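Local coordinates for putative histidine protein kinase (Rhodobacter sphaeroides, PDB 3KYJ) that probably carries a phosphate on a histidine of this Hpt domain and passes it to response regulators in chemotaxis signalling, at residues Ala29-Leu34 / Glu93-Ala98; Pro46-Val51 / Leu79-Gly84; Thr53-Ser58 / Leu72-Ile77; Glu67-Leu72 / Thr119-Leu124; Glu107-Ala110 / Asp115-Gly118. All blocks are in the same frame, centred on the assembly; numbering follows the deposited sequence.

Contact 1 (Ala29-Leu34 / Glu93-Ala98)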
# COMPACT_ATOMS: atom_id res chain seq x y z
N ALA A 29 5.40 14.11 -11.83
CA ALA A 29 5.36 13.96 -13.29
C ALA A 29 3.93 14.03 -13.84
O ALA A 29 3.68 14.67 -14.88
CB ALA A 29 6.01 12.65 -13.72
N SER A 30 2.99 13.37 -13.16
CA SER A 30 1.60 13.39 -13.62
C SER A 30 1.02 14.81 -13.55
O SER A 30 0.30 15.25 -14.45
CB SER A 30 0.74 12.45 -12.80
OG SER A 30 1.21 11.12 -12.89
N LEU A 31 1.31 15.53 -12.46
CA LEU A 31 0.78 16.88 -12.27
C LEU A 31 1.38 17.86 -13.28
O LEU A 31 0.66 18.70 -13.84
CB LEU A 31 1.07 17.33 -10.85
CG LEU A 31 0.27 16.56 -9.78
CD1 LEU A 31 0.79 16.89 -8.39
CD2 LEU A 31 -1.21 16.90 -9.88
N LEU A 32 2.67 17.72 -13.56
CA LEU A 32 3.31 18.60 -14.54
C LEU A 32 2.79 18.29 -15.94
O LEU A 32 2.62 19.20 -16.74
CB LEU A 32 4.84 18.48 -14.49
CG LEU A 32 5.50 19.07 -13.23
CD1 LEU A 32 6.96 18.79 -13.23
CD2 LEU A 32 5.23 20.57 -13.10
N ALA A 33 2.52 17.02 -16.23
CA ALA A 33 1.91 16.67 -17.51
C ALA A 33 0.52 17.30 -17.66
O ALA A 33 0.18 17.82 -18.73
CB ALA A 33 1.87 15.14 -17.68
N LEU A 34 -0.26 17.31 -16.57
CA LEU A 34 -1.58 17.91 -16.60
C LEU A 34 -1.47 19.42 -16.80
O LEU A 34 -2.21 20.03 -17.55
CB LEU A 34 -2.35 17.58 -15.32
CG LEU A 34 -2.77 16.11 -15.19
CD1 LEU A 34 -3.29 15.85 -13.78
CD2 LEU A 34 -3.81 15.72 -16.25
N GLU A 93 -2.91 22.63 -9.09
CA GLU A 93 -2.10 23.58 -8.36
C GLU A 93 -1.87 23.17 -6.89
O GLU A 93 -0.75 23.18 -6.38
CB GLU A 93 -2.80 24.95 -8.40
CG GLU A 93 -2.22 26.03 -7.55
CD GLU A 93 -3.05 27.31 -7.64
OE1 GLU A 93 -3.46 27.67 -8.77
OE2 GLU A 93 -3.28 27.93 -6.59
N ILE A 94 -2.97 22.85 -6.22
CA ILE A 94 -2.93 22.46 -4.81
C ILE A 94 -2.09 21.18 -4.67
O ILE A 94 -1.30 21.03 -3.74
CB ILE A 94 -4.34 22.24 -4.24
CG1 ILE A 94 -5.09 23.58 -4.18
CG2 ILE A 94 -4.26 21.64 -2.84
CD1 ILE A 94 -6.57 23.42 -3.94
N LEU A 95 -2.24 20.25 -5.61
CA LEU A 95 -1.50 19.00 -5.52
C LEU A 95 -0.02 19.17 -5.83
O LEU A 95 0.81 18.44 -5.28
CB LEU A 95 -2.13 17.91 -6.37
CG LEU A 95 -3.51 17.45 -5.93
CD1 LEU A 95 -4.15 16.49 -6.94
CD2 LEU A 95 -3.43 16.79 -4.54
N LEU A 96 0.34 20.12 -6.71
CA LEU A 96 1.74 20.45 -6.93
C LEU A 96 2.36 21.01 -5.63
O LEU A 96 3.46 20.63 -5.26
CB LEU A 96 1.93 21.45 -8.09
CG LEU A 96 1.99 20.77 -9.45
CD1 LEU A 96 1.92 21.84 -10.55
CD2 LEU A 96 3.25 19.94 -9.58
N PHE A 97 1.64 21.89 -4.95
CA PHE A 97 2.06 22.40 -3.65
C PHE A 97 2.20 21.23 -2.67
O PHE A 97 3.19 21.12 -1.93
CB PHE A 97 1.03 23.45 -3.17
CG PHE A 97 1.30 24.04 -1.80
CD1 PHE A 97 2.57 24.40 -1.42
CD2 PHE A 97 0.26 24.21 -0.92
CE1 PHE A 97 2.80 24.95 -0.14
CE2 PHE A 97 0.48 24.75 0.34
CZ PHE A 97 1.75 25.11 0.72
N ALA A 98 1.22 20.32 -2.68
CA ALA A 98 1.30 19.14 -1.83
C ALA A 98 2.53 18.30 -2.13
O ALA A 98 3.17 17.82 -1.21
CB ALA A 98 0.04 18.31 -1.92

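Contact 2 (Pro46-Val51 / Leu79-Gly84)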
# COMPACT_ATOMS: atom_id res chain seq x y z
N PRO A 46 -2.27 7.08 -12.48
CA PRO A 46 -0.90 7.15 -11.98
C PRO A 46 -0.76 8.08 -10.79
O PRO A 46 -0.03 7.78 -9.85
CB PRO A 46 -0.12 7.67 -13.20
CG PRO A 46 -0.91 7.15 -14.41
CD PRO A 46 -2.35 7.17 -13.96
N LEU A 47 -1.46 9.20 -10.82
CA LEU A 47 -1.41 10.16 -9.72
C LEU A 47 -1.97 9.53 -8.43
O LEU A 47 -1.34 9.60 -7.37
CB LEU A 47 -2.19 11.41 -10.13
CG LEU A 47 -2.39 12.44 -9.03
CD1 LEU A 47 -1.05 12.98 -8.50
CD2 LEU A 47 -3.22 13.59 -9.57
N PHE A 48 -3.13 8.90 -8.53
CA PHE A 48 -3.73 8.24 -7.39
C PHE A 48 -2.79 7.18 -6.83
O PHE A 48 -2.57 7.12 -5.62
CB PHE A 48 -5.08 7.58 -7.76
CG PHE A 48 -5.79 6.98 -6.58
CD1 PHE A 48 -6.77 7.70 -5.90
CD2 PHE A 48 -5.48 5.72 -6.14
CE1 PHE A 48 -7.42 7.17 -4.82
CE2 PHE A 48 -6.12 5.18 -5.03
CZ PHE A 48 -7.10 5.91 -4.38
N ARG A 49 -2.25 6.33 -7.71
CA ARG A 49 -1.39 5.25 -7.23
C ARG A 49 -0.14 5.78 -6.52
O ARG A 49 0.27 5.21 -5.50
CB ARG A 49 -1.02 4.33 -8.40
CG ARG A 49 -2.23 3.53 -8.88
CD ARG A 49 -1.85 2.44 -9.90
NE ARG A 49 -1.40 3.00 -11.17
CZ ARG A 49 -2.18 3.33 -12.20
NH1 ARG A 49 -3.50 3.22 -12.11
NH2 ARG A 49 -1.63 3.80 -13.30
N ALA A 50 0.43 6.86 -7.03
CA ALA A 50 1.63 7.43 -6.42
C ALA A 50 1.34 7.94 -5.01
O ALA A 50 2.09 7.67 -4.07
CB ALA A 50 2.17 8.53 -7.29
N VAL A 51 0.24 8.66 -4.86
CA VAL A 51 -0.14 9.22 -3.57
C VAL A 51 -0.51 8.08 -2.62
O VAL A 51 -0.11 8.08 -1.46
CB VAL A 51 -1.28 10.23 -3.73
CG1 VAL A 51 -1.76 10.68 -2.36
CG2 VAL A 51 -0.76 11.43 -4.52
N LEU A 79 -12.14 12.10 -5.64
CA LEU A 79 -13.35 12.78 -6.09
C LEU A 79 -13.35 12.90 -7.62
O LEU A 79 -14.39 12.77 -8.26
CB LEU A 79 -13.46 14.19 -5.52
CG LEU A 79 -13.74 14.32 -4.02
CD1 LEU A 79 -13.66 15.78 -3.65
CD2 LEU A 79 -15.10 13.73 -3.68
N VAL A 80 -12.19 13.19 -8.18
CA VAL A 80 -12.02 13.22 -9.65
C VAL A 80 -12.24 11.83 -10.24
O VAL A 80 -12.97 11.67 -11.21
CB VAL A 80 -10.62 13.74 -10.06
CG1 VAL A 80 -10.45 13.66 -11.56
CG2 VAL A 80 -10.42 15.17 -9.60
N ARG A 81 -11.61 10.83 -9.64
CA ARG A 81 -11.64 9.49 -10.21
C ARG A 81 -13.03 8.86 -10.10
O ARG A 81 -13.48 8.19 -11.03
CB ARG A 81 -10.59 8.60 -9.54
CG ARG A 81 -10.39 7.26 -10.23
CD ARG A 81 -9.53 6.33 -9.40
NE ARG A 81 -10.24 5.90 -8.20
CZ ARG A 81 -9.73 5.11 -7.27
NH1 ARG A 81 -8.50 4.66 -7.41
NH2 ARG A 81 -10.44 4.77 -6.21
N ASP A 82 -13.72 9.11 -8.99
CA ASP A 82 -14.94 8.36 -8.65
C ASP A 82 -16.23 9.16 -8.63
O ASP A 82 -17.31 8.61 -8.89
CB ASP A 82 -14.77 7.72 -7.27
CG ASP A 82 -13.58 6.79 -7.21
OD1 ASP A 82 -13.19 6.27 -8.27
OD2 ASP A 82 -13.03 6.60 -6.09
N ALA A 83 -16.14 10.46 -8.33
CA ALA A 83 -17.33 11.28 -8.07
C ALA A 83 -17.55 12.35 -9.13
O ALA A 83 -18.32 13.31 -8.94
CB ALA A 83 -17.21 11.92 -6.71
N GLY A 84 -16.86 12.19 -10.25
CA GLY A 84 -17.14 13.01 -11.42
C GLY A 84 -16.67 14.46 -11.36
O GLY A 84 -17.03 15.26 -12.22

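Contact 3 (Thr53-Ser58 / Leu72-Ile77)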
# COMPACT_ATOMS: atom_id res chain seq x y z
N THR A 53 0.58 4.99 -2.62
CA THR A 53 1.82 4.36 -2.21
C THR A 53 2.53 5.18 -1.13
O THR A 53 2.97 4.66 -0.09
CB THR A 53 2.74 4.20 -3.42
OG1 THR A 53 2.19 3.20 -4.27
CG2 THR A 53 4.16 3.80 -2.99
N PHE A 54 2.65 6.49 -1.36
CA PHE A 54 3.30 7.34 -0.39
C PHE A 54 2.58 7.30 0.97
O PHE A 54 3.21 7.18 2.02
CB PHE A 54 3.40 8.76 -0.94
CG PHE A 54 4.29 9.64 -0.12
CD1 PHE A 54 5.64 9.72 -0.38
CD2 PHE A 54 3.78 10.34 0.95
CE1 PHE A 54 6.47 10.51 0.39
CE2 PHE A 54 4.61 11.12 1.75
CZ PHE A 54 5.95 11.21 1.47
N LYS A 55 1.26 7.35 0.93
CA LYS A 55 0.45 7.22 2.12
C LYS A 55 0.69 5.90 2.86
O LYS A 55 0.91 5.88 4.07
CB LYS A 55 -1.02 7.35 1.76
CG LYS A 55 -1.95 7.37 2.95
CD LYS A 55 -3.45 7.26 2.60
CE LYS A 55 -3.81 5.82 2.28
NZ LYS A 55 -5.29 5.62 2.18
N GLY A 56 0.62 4.79 2.14
CA GLY A 56 0.84 3.49 2.76
C GLY A 56 2.22 3.33 3.36
O GLY A 56 2.38 2.71 4.40
N ASN A 57 3.22 3.90 2.70
CA ASN A 57 4.60 3.83 3.18
C ASN A 57 4.72 4.55 4.53
O ASN A 57 5.35 4.07 5.46
CB ASN A 57 5.55 4.47 2.16
CG ASN A 57 5.78 3.62 0.91
OD1 ASN A 57 5.19 2.54 0.74
ND2 ASN A 57 6.63 4.11 0.03
N SER A 58 4.10 5.72 4.63
CA SER A 58 4.16 6.48 5.86
C SER A 58 3.39 5.76 6.97
O SER A 58 3.80 5.79 8.13
CB SER A 58 3.63 7.90 5.65
OG SER A 58 2.22 7.94 5.42
N LEU A 72 -5.42 13.22 2.65
CA LEU A 72 -6.33 14.23 2.12
C LEU A 72 -6.09 14.46 0.63
O LEU A 72 -7.05 14.68 -0.11
CB LEU A 72 -6.22 15.55 2.88
CG LEU A 72 -7.02 15.64 4.18
CD1 LEU A 72 -7.28 17.11 4.49
CD2 LEU A 72 -8.33 14.89 4.16
N CYS A 73 -4.84 14.39 0.18
CA CYS A 73 -4.56 14.43 -1.26
C CYS A 73 -5.32 13.31 -1.97
O CYS A 73 -5.95 13.53 -3.01
CB CYS A 73 -3.07 14.31 -1.55
SG CYS A 73 -2.08 15.71 -1.05
N GLU A 74 -5.28 12.11 -1.40
CA GLU A 74 -5.91 10.94 -2.01
C GLU A 74 -7.41 11.13 -2.08
O GLU A 74 -8.03 10.76 -3.09
CB GLU A 74 -5.56 9.67 -1.21
CG GLU A 74 -5.98 8.38 -1.88
CD GLU A 74 -5.77 7.19 -0.98
OE1 GLU A 74 -4.66 6.64 -0.97
OE2 GLU A 74 -6.71 6.81 -0.26
N ASP A 75 -7.99 11.71 -1.04
CA ASP A 75 -9.42 12.00 -1.05
C ASP A 75 -9.79 12.91 -2.22
O ASP A 75 -10.79 12.68 -2.91
CB ASP A 75 -9.86 12.69 0.24
CG ASP A 75 -9.96 11.74 1.43
OD1 ASP A 75 -9.83 10.51 1.29
OD2 ASP A 75 -10.18 12.28 2.53
N LEU A 76 -8.99 13.96 -2.44
CA LEU A 76 -9.30 14.93 -3.50
C LEU A 76 -9.18 14.26 -4.87
O LEU A 76 -10.05 14.41 -5.75
CB LEU A 76 -8.36 16.14 -3.40
CG LEU A 76 -8.54 17.22 -4.47
CD1 LEU A 76 -9.99 17.70 -4.55
CD2 LEU A 76 -7.59 18.36 -4.17
N ILE A 77 -8.11 13.50 -5.06
CA ILE A 77 -7.92 12.80 -6.33
C ILE A 77 -9.04 11.78 -6.53
O ILE A 77 -9.53 11.60 -7.64
CB ILE A 77 -6.56 12.08 -6.37
CG1 ILE A 77 -5.42 13.07 -6.29
CG2 ILE A 77 -6.47 11.22 -7.63
CD1 ILE A 77 -4.10 12.46 -5.81

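Contact 4 (Glu67-Leu72 / Thr119-Leu124)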
# COMPACT_ATOMS: atom_id res chain seq x y z
N GLU A 67 1.11 10.81 6.96
CA GLU A 67 0.02 10.03 6.42
C GLU A 67 -1.21 10.90 6.19
O GLU A 67 -1.86 10.80 5.17
CB GLU A 67 -0.30 8.87 7.35
CG GLU A 67 -1.38 7.94 6.83
CD GLU A 67 -1.76 6.85 7.81
OE1 GLU A 67 -1.11 6.72 8.85
OE2 GLU A 67 -2.73 6.14 7.54
N SER A 68 -1.53 11.77 7.15
CA SER A 68 -2.77 12.56 7.06
C SER A 68 -2.73 13.55 5.89
O SER A 68 -3.78 13.86 5.31
CB SER A 68 -3.02 13.30 8.38
OG SER A 68 -2.05 14.31 8.65
N ARG A 69 -1.56 14.06 5.54
CA ARG A 69 -1.46 14.97 4.38
C ARG A 69 -1.66 14.19 3.08
O ARG A 69 -2.39 14.61 2.19
CB ARG A 69 -0.12 15.70 4.35
CG ARG A 69 -0.04 16.97 5.21
CD ARG A 69 -0.27 16.68 6.67
NE ARG A 69 -0.08 17.87 7.49
CZ ARG A 69 -0.67 18.06 8.68
NH1 ARG A 69 -1.58 17.23 9.15
NH2 ARG A 69 -0.39 19.17 9.34
N ALA A 70 -1.00 13.03 2.97
CA ALA A 70 -1.17 12.19 1.80
C ALA A 70 -2.62 11.72 1.69
O ALA A 70 -3.18 11.64 0.58
CB ALA A 70 -0.20 11.00 1.85
N HIS A 71 -3.25 11.42 2.82
CA HIS A 71 -4.61 10.93 2.81
C HIS A 71 -5.56 11.97 2.23
O HIS A 71 -6.45 11.65 1.45
CB HIS A 71 -5.07 10.46 4.20
CG HIS A 71 -6.40 9.78 4.18
ND1 HIS A 71 -7.50 10.28 4.85
CD2 HIS A 71 -6.84 8.71 3.47
CE1 HIS A 71 -8.54 9.50 4.61
NE2 HIS A 71 -8.16 8.54 3.79
N LEU A 72 -5.42 13.22 2.65
CA LEU A 72 -6.33 14.23 2.12
C LEU A 72 -6.09 14.46 0.63
O LEU A 72 -7.05 14.68 -0.11
CB LEU A 72 -6.22 15.55 2.88
CG LEU A 72 -7.02 15.64 4.18
CD1 LEU A 72 -7.28 17.11 4.49
CD2 LEU A 72 -8.33 14.89 4.16
N THR A 119 2.94 21.73 11.98
CA THR A 119 2.74 23.17 11.85
C THR A 119 2.98 23.73 10.45
O THR A 119 2.18 24.52 9.93
CB THR A 119 3.68 23.91 12.78
OG1 THR A 119 3.63 23.28 14.06
CG2 THR A 119 3.28 25.37 12.88
N GLY A 120 4.09 23.33 9.83
CA GLY A 120 4.48 23.86 8.54
C GLY A 120 3.49 23.55 7.42
O GLY A 120 3.44 24.26 6.41
N SER A 121 2.70 22.49 7.60
CA SER A 121 1.78 22.04 6.55
C SER A 121 0.30 22.27 6.89
O SER A 121 -0.59 21.80 6.18
CB SER A 121 2.05 20.56 6.20
OG SER A 121 1.94 19.73 7.35
N GLU A 122 0.02 23.05 7.93
CA GLU A 122 -1.37 23.35 8.26
C GLU A 122 -2.05 24.13 7.12
O GLU A 122 -3.23 23.93 6.85
CB GLU A 122 -1.47 24.16 9.56
CG GLU A 122 -1.27 23.35 10.81
CD GLU A 122 -1.29 24.19 12.09
OE1 GLU A 122 -1.94 25.25 12.13
OE2 GLU A 122 -0.67 23.74 13.05
N ALA A 123 -1.30 25.00 6.44
CA ALA A 123 -1.89 25.76 5.33
C ALA A 123 -2.32 24.83 4.19
O ALA A 123 -3.40 24.98 3.62
CB ALA A 123 -0.90 26.79 4.82
N LEU A 124 -1.48 23.86 3.88
CA LEU A 124 -1.81 22.90 2.85
C LEU A 124 -3.08 22.16 3.25
O LEU A 124 -3.95 21.93 2.41
CB LEU A 124 -0.67 21.91 2.66
CG LEU A 124 -1.03 20.68 1.81
CD1 LEU A 124 -1.38 21.07 0.37
CD2 LEU A 124 0.11 19.67 1.84

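Contact 5 (Glu107-Ala110 / Asp115-Gly118)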
# COMPACT_ATOMS: atom_id res chain seq x y z
N GLU A 107 12.15 14.18 3.21
CA GLU A 107 13.58 14.38 3.41
C GLU A 107 13.88 14.54 4.90
O GLU A 107 14.88 14.02 5.41
CB GLU A 107 14.08 15.60 2.62
CG GLU A 107 14.11 15.38 1.11
CD GLU A 107 14.64 16.60 0.36
OE1 GLU A 107 15.43 17.36 0.94
OE2 GLU A 107 14.26 16.79 -0.82
N GLU A 108 13.00 15.25 5.61
CA GLU A 108 13.19 15.45 7.04
C GLU A 108 12.95 14.18 7.86
O GLU A 108 13.76 13.87 8.74
CB GLU A 108 12.26 16.52 7.57
CG GLU A 108 12.41 16.73 9.06
CD GLU A 108 11.23 17.45 9.64
OE1 GLU A 108 10.90 18.55 9.12
OE2 GLU A 108 10.62 16.93 10.59
N THR A 109 11.84 13.48 7.62
CA THR A 109 11.45 12.33 8.44
C THR A 109 12.41 11.18 8.20
O THR A 109 12.69 10.41 9.11
CB THR A 109 9.99 11.84 8.18
OG1 THR A 109 9.81 11.51 6.80
CG2 THR A 109 8.99 12.88 8.61
N ALA A 110 12.93 11.09 6.99
CA ALA A 110 13.83 10.00 6.65
C ALA A 110 15.09 10.16 7.48
O ALA A 110 15.76 9.17 7.79
CB ALA A 110 14.16 10.02 5.18
N ASP A 115 8.17 11.15 12.92
CA ASP A 115 7.13 11.93 12.25
C ASP A 115 7.48 13.41 12.31
O ASP A 115 8.30 13.85 13.12
CB ASP A 115 5.78 11.65 12.91
CG ASP A 115 4.58 11.92 12.00
OD1 ASP A 115 4.72 12.29 10.81
OD2 ASP A 115 3.46 11.74 12.52
N VAL A 116 6.87 14.19 11.43
CA VAL A 116 7.12 15.62 11.36
C VAL A 116 6.17 16.31 12.28
O VAL A 116 5.13 15.74 12.66
CB VAL A 116 6.84 16.19 9.95
CG1 VAL A 116 7.80 15.62 8.96
CG2 VAL A 116 5.41 15.91 9.54
N GLU A 117 6.55 17.54 12.64
CA GLU A 117 5.62 18.47 13.22
C GLU A 117 4.75 19.06 12.13
O GLU A 117 5.23 19.54 11.06
CB GLU A 117 6.34 19.60 13.95
CG GLU A 117 7.09 19.15 15.20
CD GLU A 117 6.17 18.58 16.27
OE1 GLU A 117 5.00 18.99 16.34
OE2 GLU A 117 6.63 17.71 17.04
N GLY A 118 3.46 19.02 12.42
CA GLY A 118 2.44 19.40 11.48
C GLY A 118 2.33 20.87 11.18
O GLY A 118 1.67 21.21 10.21
O HOH W 1 11.03 14.81 12.19
O HOH W 2 9.27 18.70 12.26
O HOH W 3 8.17 19.97 9.22

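Contact 1 (Ala29-Leu34 / Glu93-Ala98)
Leu-31 of helix 10-35 pushes its branched end against Leu-95 and Leu-96 of helix 89-112, and most of the surface buried here belongs to these three leucines. CB of Leu-31 rests on CD2 of Leu-96 at 3.6 Å. Further out the side chain divides its work. CD1 of Leu-31 lies 3.7 Å from CB of Leu-95, and CD2 of Leu-31 leans over that CB as well. CD1 of Leu-31 also meets the backbone of its neighbour, 3.5 Å from O of Leu-95. The Leu-31 and Leu-95 side chains cross at about a right angle. In Leu-31, CG stands beside the backbone N (chi1 -69°), and the extended second torsion carries CD1 forward onto the Leu-95 carbonyl. Leu-96 starts off to one side of the facing helix, but its CD2 reaches both CB of Leu-31 and CD2 of Leu-32, the latter at 4.1 Å. The side-chain contacts are all apolar, tight around Leu-31 and thinner at the solvent-facing Leu-32. The two short helical segments run roughly antiparallel (148°), with axes 9.9 Å apart. The contact thus joins two helices of the Hpt helical bundle, and the others close in around it: Leu-31 also touches Leu-47 of helix 40-60, Leu-95 packs on Cys-73 and Ile-77 of helix 64-82, and Ile-94 and Phe-97 face helix 122-135.

Contact 2 (Pro46-Val51 / Leu79-Gly84)
NE of Arg-81 donates to OD1 of Asp-82 at 3.0 Å, and the guanidinium held in this way lies with one face over the ring of Phe-48. NH2 of Arg-81 reaches OD2 of Asp-82 at 3.2 Å, so the NE/NH2 edge holds the acid side-on, one nitrogen for each oxygen of the salt bridge. NH1 of Arg-81 sits over the centre of the Phe-48 ring, 3.4 Å from CE2 of Phe-48. The contact with the ring is a cation-pi interaction: CZ of Arg-81 is 4.0 Å from the Phe-48 centroid and only 12° off the ring normal. The two planes are still 32° apart, so the guanidinium tips toward the ring with NH1 leading. This pairing spans helices 40-60 and 64-82 of the Hpt helical bundle, near the C-terminal end of the latter, at the protein surface. Phe-48 reaches across with CG anti to its backbone N (chi1 -175°), and the arginine chain bends at chi3 to lay its head over the ring. With an alanine in place of Phe-48, the guanidinium would probably lose its aromatic platform and be steadied here mainly by Asp-82. The phenylalanine also packs on Glu-74 and Ile-77 of helix 64-82.

Contact 3 (Thr53-Ser58 / Leu72-Ile77)
On the Hpt helix pair 40-60 and 64-82, beside the predicted phosphorylation site His-52, a lysine and a glutamate bridge the two helices. NZ of Lys-55 donates to OE2 of Glu-74 at 3.1 Å, forming a salt bridge, and a weak bond runs from NZ of Lys-55 to OE1 of Glu-74 at 3.4 Å. The ammonium meets OE2 on its syn side, 28° out of the carboxylate plane, so it approaches from a little off the plane. Lys-55 leaves its helix with CG anti to the backbone N (chi1 -174°), then bends at chi3 (78°) to bring NZ to the acid; Glu-74 comes to meet it on an extended chain, crossing at about a right angle. OE1 of Glu-74 is also hydrogen-bonded to ND1 of His-52. One carboxylate thus links the lysine to the imidazole and is likely to orient that ring. A glutamine in place of the glutamate would probably leave Lys-55 without its opposite charge and weaken the hold on His-52 ND1. Around this polar patch, Lys-55 lies along Ala-70 and His-71 of helix 64-82. Toward the interior, Cys-73 packs on Ala-98 and Phe-54 on Leu-102, both of helix 89-112, while Leu-72 faces Met-125 and Leu-128 of helix 122-135.

Contact 4 (Glu67-Leu72 / Thr119-Leu124)
A bend at chi2 (61°), following a first torsion that sets CG beside the backbone N, turns the Arg-69 chain across to Ser-121, whose OG stands between its own backbone N and carbonyl carbon (chi1 57°). The pair joins helix 64-82 of the Hpt bundle to the start of helix 122-135, with Ser-121 at the N-cap position although its side chain makes no capping bond. NE of Arg-69 donates to OG of Ser-121 at 2.7 Å with an N-H...O angle of 152°, and the hydroxyl oxygen lies close to the guanidinium plane, at its edge. On another side of the group, NH1 of Arg-69 donates to OG of Ser-68 at 3.0 Å, a bond within the same helix. Between them, these two hydroxyls should limit the turning of the buried guanidinium. Gly-118 adds a further link: its carbonyl oxygen is hydrogen-bonded to OG of Ser-121 and weakly to NH2 of Arg-69. Met-105 of helix 89-112 touches both the arginine and the serine, so three helices gather round the polar group. The aliphatic part of the arginine makes a looser apolar approach, with CG of Arg-69 4.3 Å from CD2 of Leu-124.

Contact 5 (Glu107-Ala110 / Asp115-Gly118)
Glu-108 and Val-116 meet directly, OE2 of Glu-108 lying 3.8 Å from CA of Val-116. Next to them Thr-109 turns its methyl to the loop, near the backbone of Asp-115; the same methyl is modelled implausibly close to Val-116, so the detail of that approach is doubtful. Three waters form the next shell. One gives hydrogens to both OE2 of Glu-108, at 2.7 Å, and the backbone O of Asp-115. A second donates to OE2 of Glu-108 at 2.8 Å and accepts from N of Glu-117 at 3.0 Å. The third donates to OE1 of Glu-108 at 3.1 Å and, weakly, to O of Glu-117. The carboxylate therefore holds the loop backbone through water, and it reaches these waters on an extended chain with CG anti to the backbone N (chi1 179°). All this takes place near the C-terminal end of helix 89-112 in the Hpt bundle, against the loop that leads on to helix 122-135. Farther out, the carboxylate of Asp-115 takes two backbone nitrogens of helix 64-82, OD2 that of Val-65 and OD1 that of Val-66. Thr-109 is positioned by its hydroxyl, which pairs with OH of Tyr-16 and with the backbone O of Met-105. Val-116 itself packs on Val-65 and Val-66.

Overall arrangement
The contacts spread over all five helices of the Hpt domain piece. Contacts 2 and 3 both join helices 40-60 and 64-82, with centres about 10 Å apart, and the segments of contact 3 fall between those of contact 2 in the chain. Contact 1, joining helices 10-35 and 89-112, encloses both in sequence and touches them through leucine, cysteine and isoleucine side chains. Contact 4 adds helix 122-135, and contact 5, about 11 Å from it between centres, lies in the connection leading there. Contacts 2 and 5 lie on opposite sides of the chain's centre, about 25 Å apart between centres, so the set is spread along the bundle that carries the predicted phosphohistidine.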